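Local coordinates for protein prenylcyclase (Actinoplanes teichomyceticus, PDB 6IJ1) that probably acts as a prenylcyclase, closing an isoprenoid chain into a ring, at residues W195-E207 with S245-Q258. Residues are numbered along the deposited sequence; the frame is centred on the assembly and turned at random.
Sequences WIDPELSTALAVE and SPFATALALRAVAQ
R254 meets E207 side-on where helices 198-207 and 246-256, buried within this mainly helical chain, run roughly parallel at 32° with axes 8.2 Å apart. Its NE donates to OE2 of E207 and its NH2 to OE1 (2.8 Å), nearly straight and on the syn side but tilted some 28° from the carboxylate plane. Arginine suits the place: its long chain, bent at chi3, turns a two-donor edge to the extended glutamate. A water donates to OE2 of E207 and the carbonyl of R254, and accepts from NE2 of Q258. Shortening R254 to alanine removes both donors and is likely to leave the E207 carboxylate without its charge partner, held in this contact chiefly by the water. Alanines at A203 and A255 let their CA atoms come within 4.5 Å. L251 packs CD2 on A203 CB, and CD1 on L200 CB and over the F247 ring. With CG anti to the backbone N (chi1 -174°), F247 brings CZ to 3.8 Å from CZ3 of W195; a flat apolar ring suits this spot between L251, W195 and helix 327-341, which also touches R254. D197 OD2 lies at the phenyl edge, water-linked to S245, the N-cap of helix 246-256. Apolar contacts thus occupy the middle, while a paired charge and bridging waters satisfy polar groups toward the ends.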
ATOM      1  N   TRP A 195       8.217  -2.758   3.328  1.00 13.84           N
ATOM      2  CA  TRP A 195       8.423  -1.322   3.117  1.00 11.56           C
ATOM      3  C   TRP A 195       9.452  -0.807   4.094  1.00 14.84           C
ATOM      4  O   TRP A 195       9.481  -1.195   5.259  1.00 15.31           O
ATOM      5  CB  TRP A 195       7.105  -0.525   3.293  1.00 12.38           C
ATOM      6  CG  TRP A 195       6.094  -1.018   2.309  1.00 12.02           C
ATOM      7  CD1 TRP A 195       5.135  -1.997   2.521  1.00 13.12           C
ATOM      8  CD2 TRP A 195       5.892  -0.552   0.952  1.00 12.61           C
ATOM      9  NE1 TRP A 195       4.388  -2.184   1.362  1.00 13.60           N
ATOM     10  CE2 TRP A 195       4.822  -1.299   0.392  1.00 13.48           C
ATOM     11  CE3 TRP A 195       6.532   0.406   0.139  1.00 14.03           C
ATOM     12  CZ2 TRP A 195       4.405  -1.129  -0.930  1.00 14.42           C
ATOM     13  CZ3 TRP A 195       6.095   0.584  -1.164  1.00 14.58           C
ATOM     14  CH2 TRP A 195       5.044  -0.164  -1.701  1.00 15.71           C
ATOM     15  N   ILE A 196      10.311   0.099   3.591  1.00 13.20           N
ATOM     16  CA  ILE A 196      11.311   0.768   4.418  1.00 16.52           C
ATOM     17  C   ILE A 196      10.661   1.696   5.452  1.00 15.29           C
ATOM     18  O   ILE A 196      11.173   1.844   6.557  1.00 16.58           O
ATOM     19  CB  ILE A 196      12.235   1.566   3.470  1.00 18.82           C
ATOM     20  CG1 ILE A 196      13.103   0.573   2.695  1.00 21.48           C
ATOM     21  CG2 ILE A 196      13.040   2.584   4.248  1.00 21.95           C
ATOM     22  CD1 ILE A 196      14.125  -0.140   3.568  1.00 25.49           C
ATOM     23  N   ASP A 197       9.558   2.327   5.096  1.00 13.76           N
ATOM     24  CA  ASP A 197       8.947   3.376   5.899  1.00 13.75           C
ATOM     25  C   ASP A 197       7.818   2.784   6.739  1.00 15.14           C
ATOM     26  O   ASP A 197       6.811   2.380   6.166  1.00 15.43           O
ATOM     27  CB  ASP A 197       8.393   4.481   5.000  1.00 14.33           C
ATOM     28  CG  ASP A 197       9.474   5.115   4.131  1.00 15.60           C
ATOM     29  OD1 ASP A 197      10.522   5.554   4.673  1.00 16.82           O
ATOM     30  OD2 ASP A 197       9.278   5.193   2.897  1.00 15.72           O
ATOM     31  N   PRO A 198       7.920   2.770   8.067  1.00 14.50           N
ATOM     32  CA  PRO A 198       6.796   2.296   8.891  1.00 14.79           C
ATOM     33  C   PRO A 198       5.599   3.208   8.794  1.00 14.40           C
ATOM     34  O   PRO A 198       4.499   2.791   9.220  1.00 15.33           O
ATOM     35  CB  PRO A 198       7.382   2.285  10.303  1.00 17.78           C
ATOM     36  CG  PRO A 198       8.458   3.344  10.276  1.00 19.73           C
ATOM     37  CD  PRO A 198       9.078   3.162   8.870  1.00 15.44           C
ATOM     38  N   GLU A 199       5.758   4.420   8.238  1.00 13.62           N
ATOM     39  CA  GLU A 199       4.570   5.210   7.945  1.00 14.18           C
ATOM     40  C   GLU A 199       3.578   4.468   7.054  1.00 14.16           C
ATOM     41  O   GLU A 199       2.383   4.759   7.110  1.00 14.60           O
ATOM     42  CB  GLU A 199       4.975   6.524   7.259  1.00 14.19           C
ATOM     43  CG  GLU A 199       5.787   7.519   8.173  1.00 14.63           C
ATOM     44  CD  GLU A 199       7.259   7.175   8.316  1.00 15.99           C
ATOM     45  OE1 GLU A 199       7.758   6.155   7.801  1.00 16.69           O
ATOM     46  OE2 GLU A 199       7.935   7.954   9.046  1.00 19.41           O
ATOM     47  N   LEU A 200       4.038   3.573   6.168  1.00 13.60           N
ATOM     48  CA  LEU A 200       3.111   2.885   5.289  1.00 12.70           C
ATOM     49  C   LEU A 200       2.220   1.942   6.070  1.00 13.42           C
ATOM     50  O   LEU A 200       0.986   2.062   5.961  1.00 13.03           O
ATOM     51  CB  LEU A 200       3.926   2.171   4.197  1.00 12.99           C
ATOM     52  CG  LEU A 200       3.194   1.303   3.173  1.00 14.78           C
ATOM     53  CD1 LEU A 200       2.607  -0.100   3.746  1.00 15.43           C
ATOM     54  CD2 LEU A 200       2.119   2.087   2.450  1.00 14.26           C
ATOM     55  N   SER A 201       2.804   1.037   6.875  1.00 14.18           N
ATOM     56  CA  SER A 201       1.958   0.115   7.644  1.00 13.91           C
ATOM     57  C   SER A 201       1.083   0.884   8.614  1.00 15.22           C
ATOM     58  O   SER A 201      -0.085   0.551   8.818  1.00 14.54           O
ATOM     59  CB  SER A 201       2.847  -0.890   8.377  1.00 17.34           C
ATOM     60  OG  SER A 201       4.044  -0.205   8.872  1.00 20.76           O
ATOM     61  N   THR A 202       1.626   1.970   9.185  1.00 12.69           N
ATOM     62  CA  THR A 202       0.860   2.723  10.190  1.00 12.27           C
ATOM     63  C   THR A 202      -0.343   3.411   9.578  1.00 13.51           C
ATOM     64  O   THR A 202      -1.476   3.378  10.151  1.00 14.37           O
ATOM     65  CB  THR A 202       1.796   3.726  10.907  1.00 12.50           C
ATOM     66  OG1 THR A 202       2.845   2.968  11.497  1.00 14.37           O
ATOM     67  CG2 THR A 202       1.051   4.529  11.998  1.00 14.18           C
ATOM     68  N   ALA A 203      -0.149   4.094   8.438  1.00 11.96           N
ATOM     69  CA  ALA A 203      -1.264   4.787   7.799  1.00 13.19           C
ATOM     70  C   ALA A 203      -2.336   3.816   7.333  1.00 13.31           C
ATOM     71  O   ALA A 203      -3.524   4.072   7.525  1.00 14.82           O
ATOM     72  CB  ALA A 203      -0.763   5.623   6.594  1.00 13.68           C
ATOM     73  N   LEU A 204      -1.933   2.695   6.724  1.00 13.77           N
ATOM     74  CA  LEU A 204      -2.963   1.750   6.271  1.00 13.16           C
ATOM     75  C   LEU A 204      -3.689   1.150   7.456  1.00 14.55           C
ATOM     76  O   LEU A 204      -4.909   0.990   7.389  1.00 14.93           O
ATOM     77  CB  LEU A 204      -2.317   0.652   5.416  1.00 13.32           C
ATOM     78  CG  LEU A 204      -1.593   1.161   4.153  1.00 15.52           C
ATOM     79  CD1 LEU A 204      -1.255  -0.097   3.301  1.00 15.59           C
ATOM     80  CD2 LEU A 204      -2.361   2.183   3.355  1.00 17.61           C
ATOM     81  N   ALA A 205      -2.951   0.849   8.536  1.00 14.96           N
ATOM     82  CA  ALA A 205      -3.580   0.261   9.719  1.00 13.92           C
ATOM     83  C   ALA A 205      -4.644   1.195  10.286  1.00 14.95           C
ATOM     84  O   ALA A 205      -5.793   0.791  10.539  1.00 15.39           O
ATOM     85  CB  ALA A 205      -2.542  -0.033  10.776  1.00 16.21           C
ATOM     86  N   VAL A 206      -4.311   2.478  10.443  1.00 15.40           N
ATOM     87  CA  VAL A 206      -5.312   3.327  11.098  1.00 14.16           C
ATOM     88  C   VAL A 206      -6.490   3.608  10.198  1.00 15.13           C
ATOM     89  O   VAL A 206      -7.614   3.772  10.673  1.00 16.83           O
ATOM     90  CB  VAL A 206      -4.689   4.633  11.631  1.00 16.73           C
ATOM     91  CG1 VAL A 206      -3.719   4.304  12.710  1.00 16.90           C
ATOM     92  CG2 VAL A 206      -4.082   5.535  10.538  1.00 15.72           C
ATOM     93  N   GLU A 207      -6.290   3.728   8.880  1.00 13.92           N
ATOM     94  CA  GLU A 207      -7.422   3.893   7.990  1.00 13.77           C
ATOM     95  C   GLU A 207      -8.293   2.632   7.977  1.00 15.70           C
ATOM     96  O   GLU A 207      -9.533   2.723   7.990  1.00 16.56           O
ATOM     97  CB  GLU A 207      -6.916   4.228   6.574  1.00 16.20           C
ATOM     98  CG  GLU A 207      -6.298   5.660   6.560  1.00 18.27           C
ATOM     99  CD  GLU A 207      -5.842   6.097   5.212  1.00 23.56           C
ATOM    100  OE1 GLU A 207      -5.861   5.266   4.274  1.00 23.64           O
ATOM    101  OE2 GLU A 207      -5.436   7.257   5.075  1.00 19.19           O
ATOM    102  N   SER A 245      10.699  12.718   2.253  1.00 13.33           N
ATOM    103  CA  SER A 245      10.123  11.664   1.390  1.00 11.57           C
ATOM    104  C   SER A 245       8.666  12.014   1.098  1.00 12.22           C
ATOM    105  O   SER A 245       7.905  12.111   2.031  1.00 13.43           O
ATOM    106  CB  SER A 245      10.206  10.329   2.084  1.00 12.46           C
ATOM    107  OG  SER A 245       9.361   9.380   1.457  1.00 12.87           O
ATOM    108  N   PRO A 246       8.271  12.289  -0.156  1.00 11.48           N
ATOM    109  CA  PRO A 246       6.871  12.549  -0.441  1.00 12.62           C
ATOM    110  C   PRO A 246       6.025  11.361   0.037  1.00 12.77           C
ATOM    111  O   PRO A 246       4.997  11.575   0.600  1.00 13.64           O
ATOM    112  CB  PRO A 246       6.848  12.679  -1.970  1.00 13.16           C
ATOM    113  CG  PRO A 246       8.233  13.163  -2.310  1.00 14.78           C
ATOM    114  CD  PRO A 246       9.137  12.457  -1.322  1.00 13.69           C
ATOM    115  N   PHE A 247       6.505  10.136  -0.181  1.00 12.09           N
ATOM    116  CA  PHE A 247       5.725   8.961   0.254  1.00 12.23           C
ATOM    117  C   PHE A 247       5.527   8.959   1.767  1.00 13.20           C
ATOM    118  O   PHE A 247       4.382   8.836   2.261  1.00 13.29           O
ATOM    119  CB  PHE A 247       6.534   7.739  -0.223  1.00 12.75           C
ATOM    120  CG  PHE A 247       5.883   6.407  -0.029  1.00 11.78           C
ATOM    121  CD1 PHE A 247       4.763   6.054  -0.796  1.00 12.86           C
ATOM    122  CD2 PHE A 247       6.414   5.509   0.858  1.00 11.74           C
ATOM    123  CE1 PHE A 247       4.227   4.747  -0.675  1.00 13.40           C
ATOM    124  CE2 PHE A 247       5.876   4.172   0.994  1.00 11.55           C
ATOM    125  CZ  PHE A 247       4.786   3.833   0.220  1.00 12.45           C
ATOM    126  N   ALA A 248       6.626   9.067   2.524  1.00 12.93           N
ATOM    127  CA  ALA A 248       6.490   8.976   3.980  1.00 11.79           C
ATOM    128  C   ALA A 248       5.741  10.170   4.535  1.00 13.38           C
ATOM    129  O   ALA A 248       5.041  10.038   5.566  1.00 13.41           O
ATOM    130  CB  ALA A 248       7.866   8.861   4.631  1.00 14.27           C
ATOM    131  N   THR A 249       5.910  11.355   3.916  1.00 13.17           N
ATOM    132  CA  THR A 249       5.207  12.550   4.388  1.00 11.90           C
ATOM    133  C   THR A 249       3.696  12.379   4.200  1.00 13.39           C
ATOM    134  O   THR A 249       2.900  12.704   5.095  1.00 13.65           O
ATOM    135  CB  THR A 249       5.732  13.775   3.606  1.00 12.80           C
ATOM    136  OG1 THR A 249       7.106  13.887   3.888  1.00 13.52           O
ATOM    137  CG2 THR A 249       5.066  15.074   4.098  1.00 13.69           C
ATOM    138  N   ALA A 250       3.281  11.898   3.028  1.00 13.13           N
ATOM    139  CA  ALA A 250       1.866  11.670   2.759  1.00 13.02           C
ATOM    140  C   ALA A 250       1.273  10.639   3.713  1.00 13.97           C
ATOM    141  O   ALA A 250       0.158  10.837   4.243  1.00 13.74           O
ATOM    142  CB  ALA A 250       1.705  11.186   1.312  1.00 14.31           C
ATOM    143  N   LEU A 251       2.017   9.574   3.971  1.00 13.41           N
ATOM    144  CA  LEU A 251       1.519   8.538   4.864  1.00 12.60           C
ATOM    145  C   LEU A 251       1.464   9.037   6.295  1.00 14.39           C
ATOM    146  O   LEU A 251       0.495   8.721   7.007  1.00 14.25           O
ATOM    147  CB  LEU A 251       2.400   7.285   4.733  1.00 11.99           C
ATOM    148  CG  LEU A 251       2.264   6.648   3.372  1.00 12.31           C
ATOM    149  CD1 LEU A 251       3.495   5.769   3.079  1.00 14.48           C
ATOM    150  CD2 LEU A 251       0.946   5.833   3.246  1.00 13.37           C
ATOM    151  N   ALA A 252       2.450   9.822   6.743  1.00 13.83           N
ATOM    152  CA  ALA A 252       2.360  10.355   8.104  1.00 13.81           C
ATOM    153  C   ALA A 252       1.164  11.281   8.229  1.00 14.62           C
ATOM    154  O   ALA A 252       0.454  11.222   9.249  1.00 14.15           O
ATOM    155  CB  ALA A 252       3.662  11.108   8.462  1.00 14.97           C
ATOM    156  N   LEU A 253       0.925  12.162   7.233  1.00 13.15           N
ATOM    157  CA  LEU A 253      -0.267  13.017   7.247  1.00 12.73           C
ATOM    158  C   LEU A 253      -1.522  12.174   7.466  1.00 14.73           C
ATOM    159  O   LEU A 253      -2.379  12.496   8.317  1.00 14.32           O
ATOM    160  CB  LEU A 253      -0.310  13.791   5.912  1.00 14.64           C
ATOM    161  CG  LEU A 253      -1.362  14.872   5.732  1.00 15.81           C
ATOM    162  CD1 LEU A 253      -0.987  15.713   4.500  1.00 17.08           C
ATOM    163  CD2 LEU A 253      -2.785  14.276   5.520  1.00 17.58           C
ATOM    164  N   ARG A 254      -1.636  11.086   6.703  1.00 13.72           N
ATOM    165  CA  ARG A 254      -2.845  10.255   6.759  1.00 13.83           C
ATOM    166  C   ARG A 254      -2.993   9.579   8.106  1.00 13.61           C
ATOM    167  O   ARG A 254      -4.140   9.498   8.598  1.00 15.88           O
ATOM    168  CB  ARG A 254      -2.739   9.218   5.649  1.00 13.14           C
ATOM    169  CG  ARG A 254      -3.062   9.813   4.308  1.00 13.79           C
ATOM    170  CD  ARG A 254      -2.613   8.944   3.121  1.00 15.71           C
ATOM    171  NE  ARG A 254      -3.348   7.669   3.159  1.00 15.42           N
ATOM    172  CZ  ARG A 254      -3.128   6.699   2.288  1.00 18.60           C
ATOM    173  NH1 ARG A 254      -2.205   6.866   1.327  1.00 18.67           N
ATOM    174  NH2 ARG A 254      -3.819   5.573   2.409  1.00 18.39           N
ATOM    175  N   ALA A 255      -1.889   9.216   8.770  1.00 13.41           N
ATOM    176  CA  ALA A 255      -1.972   8.617  10.103  1.00 14.10           C
ATOM    177  C   ALA A 255      -2.405   9.670  11.135  1.00 16.22           C
ATOM    178  O   ALA A 255      -3.221   9.379  12.046  1.00 16.82           O
ATOM    179  CB  ALA A 255      -0.642   7.958  10.465  1.00 15.89           C
ATOM    180  N   VAL A 256      -1.905  10.898  11.001  1.00 14.90           N
ATOM    181  CA  VAL A 256      -2.323  11.940  11.947  1.00 15.83           C
ATOM    182  C   VAL A 256      -3.816  12.149  11.847  1.00 18.29           C
ATOM    183  O   VAL A 256      -4.495  12.394  12.865  1.00 17.55           O
ATOM    184  CB  VAL A 256      -1.561  13.236  11.640  1.00 13.47           C
ATOM    185  CG1 VAL A 256      -2.118  14.363  12.571  1.00 16.48           C
ATOM    186  CG2 VAL A 256      -0.128  13.084  11.956  1.00 15.39           C
ATOM    187  N   ALA A 257      -4.352  12.122  10.629  1.00 14.77           N
ATOM    188  CA  ALA A 257      -5.753  12.415  10.376  1.00 16.96           C
ATOM    189  C   ALA A 257      -6.682  11.380  11.010  1.00 19.25           C
ATOM    190  O   ALA A 257      -7.899  11.657  11.076  1.00 21.10           O
ATOM    191  CB  ALA A 257      -5.999  12.527   8.871  1.00 18.26           C
ATOM    192  N   GLN A 258      -6.152  10.280  11.564  1.00 15.91           N
ATOM    193  CA  GLN A 258      -7.016   9.337  12.287  1.00 18.02           C
ATOM    194  C   GLN A 258      -6.994   9.510  13.789  1.00 20.05           C
ATOM    195  O   GLN A 258      -7.567   8.678  14.513  1.00 19.03           O
ATOM    196  CB  GLN A 258      -6.692   7.889  11.889  1.00 17.91           C
ATOM    197  CG  GLN A 258      -7.046   7.573  10.406  1.00 18.75           C
ATOM    198  CD  GLN A 258      -8.473   7.833   9.908  1.00 27.67           C
ATOM    199  OE1 GLN A 258      -9.409   7.659  10.635  1.00 25.75           O
ATOM    200  NE2 GLN A 258      -8.607   8.249   8.651  1.00 33.38           N
TER
HETATM  201  O   HOH W   1      10.357   6.938   1.263  1.00 13.14           O
HETATM  202  O   HOH W   2      -6.227   9.136   6.918  1.00 20.93           O